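Side-chain contact in thioredoxin domain-containing protein (Vibrio parahaemolyticus, PDB 2R5S), which is of unknown function but may belong to a protein-disulfide reductase, of which this chain is the tetratricopeptide-repeat part: residues A89-P92 / E93-R96. Residues are numbered along the deposited sequence; the frame is centred on the assembly and turned at random.
Sequences AESP and ELKR
S91 OG accepts the backbone N-H of L94 and so caps the start of helix 92-103. S91 OG to L94 N is 3.1 Å, with an N-H...O angle of 155°. The first torsion of S91, chi1 68°, sets OG between its own N and carbonyl carbon, and from there the hydroxyl reaches forward to the first turn. OG also lies against the L94 side chain, 3.2 Å from L94 CG. With CG beside the backbone N (chi1 -70°) and CD1 extended from there, the L94 side chain points back to A89. L94 CD1 is modelled 3.0 Å from A89 O, a tight contact whose exact length should be read with caution. That same carbonyl accepts a hydrogen bond from R123. L94 is the buried residue here and also packs on V121, Q117 and Y118, tying the helix start to helix 108-120 and the loop after it.

The regular helix bonds begin here: K95 N to S91 O is 3.1 Å, and R96 N to P92 O is 2.9 Å. The bent chain of K95 carries NZ onward to E98 and Q99. On the exposed side, the E93 carboxylate and R96 guanidinium are paired along the helix, but the modelled 2.4 Å between R96 NH2 and E93 OE2 is too short to trust in detail. S91 followed by proline is a classic N-cap and N1 pair, here opening a helix of a tetratricopeptide-repeat region.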
loop_
_atom_site.group_PDB
_atom_site.type_symbol
_atom_site.label_atom_id
_atom_site.label_comp_id
_atom_site.label_asym_id
_atom_site.label_seq_id
_atom_site.Cartn_x
_atom_site.Cartn_y
_atom_site.Cartn_z
ATOM N N ALA A 89 -10.355 6.969 4.201
ATOM C CA ALA A 89 -9.546 6.288 5.210
ATOM C C ALA A 89 -9.877 6.739 6.653
ATOM O O ALA A 89 -9.489 6.079 7.600
ATOM C CB ALA A 89 -8.059 6.472 4.907
ATOM N N GLU A 90 -10.592 7.841 6.824
ATOM C CA GLU A 90 -11.142 8.196 8.144
ATOM C C GLU A 90 -12.671 8.137 8.140
ATOM O O GLU A 90 -13.337 9.159 8.101
ATOM C CB GLU A 90 -10.723 9.616 8.585
ATOM C CG GLU A 90 -9.651 9.697 9.671
ATOM C CD GLU A 90 -8.348 10.281 9.135
ATOM O OE1 GLU A 90 -7.563 9.507 8.531
ATOM O OE2 GLU A 90 -8.132 11.520 9.301
ATOM N N SER A 91 -13.226 6.932 8.189
ATOM C CA SER A 91 -14.683 6.768 8.263
ATOM C C SER A 91 -15.243 6.671 9.714
ATOM O O SER A 91 -14.483 6.364 10.665
ATOM C CB SER A 91 -15.103 5.576 7.413
ATOM O OG SER A 91 -14.650 4.379 7.969
ATOM N N PRO A 92 -16.552 6.987 9.912
ATOM C CA PRO A 92 -17.081 6.766 11.260
ATOM C C PRO A 92 -16.889 5.310 11.626
ATOM O O PRO A 92 -16.486 4.999 12.751
ATOM C CB PRO A 92 -18.574 7.162 11.163
ATOM C CG PRO A 92 -18.873 7.375 9.718
ATOM C CD PRO A 92 -17.549 7.604 9.014
ATOM N N GLU A 93 -17.088 4.426 10.651
ATOM C CA GLU A 93 -16.915 3.011 10.892
ATOM C C GLU A 93 -15.552 2.729 11.479
ATOM O O GLU A 93 -15.454 2.070 12.493
ATOM C CB GLU A 93 -17.087 2.187 9.619
ATOM C CG GLU A 93 -17.327 0.730 9.942
ATOM C CD GLU A 93 -18.635 0.551 10.755
ATOM O OE1 GLU A 93 -19.668 1.209 10.415
ATOM O OE2 GLU A 93 -18.631 -0.246 11.729
ATOM N N LEU A 94 -14.501 3.250 10.857
ATOM C CA LEU A 94 -13.140 2.925 11.318
ATOM C C LEU A 94 -12.970 3.374 12.722
ATOM O O LEU A 94 -12.462 2.611 13.559
ATOM C CB LEU A 94 -12.066 3.542 10.413
ATOM C CG LEU A 94 -12.041 2.838 9.049
ATOM C CD1 LEU A 94 -11.273 3.701 8.063
ATOM C CD2 LEU A 94 -11.455 1.423 9.144
ATOM N N LYS A 95 -13.405 4.608 12.963
ATOM C CA LYS A 95 -13.455 5.226 14.283
ATOM C C LYS A 95 -14.070 4.328 15.371
ATOM O O LYS A 95 -13.426 4.078 16.407
ATOM C CB LYS A 95 -14.211 6.568 14.213
ATOM C CG LYS A 95 -13.380 7.737 14.735
ATOM C CD LYS A 95 -12.011 7.766 13.998
ATOM C CE LYS A 95 -10.766 8.136 14.907
ATOM N NZ LYS A 95 -10.164 7.025 15.772
ATOM N N ARG A 96 -15.297 3.842 15.134
ATOM C CA ARG A 96 -15.962 2.977 16.106
ATOM C C ARG A 96 -15.219 1.661 16.418
ATOM O O ARG A 96 -15.029 1.321 17.584
ATOM C CB ARG A 96 -17.419 2.722 15.735
ATOM C CG ARG A 96 -17.693 1.984 14.459
ATOM C CD ARG A 96 -19.181 1.489 14.413
ATOM N NE ARG A 96 -19.442 0.380 15.313
ATOM C CZ ARG A 96 -19.148 -0.903 15.058
ATOM N NH1 ARG A 96 -19.400 -1.835 15.964
ATOM N NH2 ARG A 96 -18.599 -1.285 13.910
#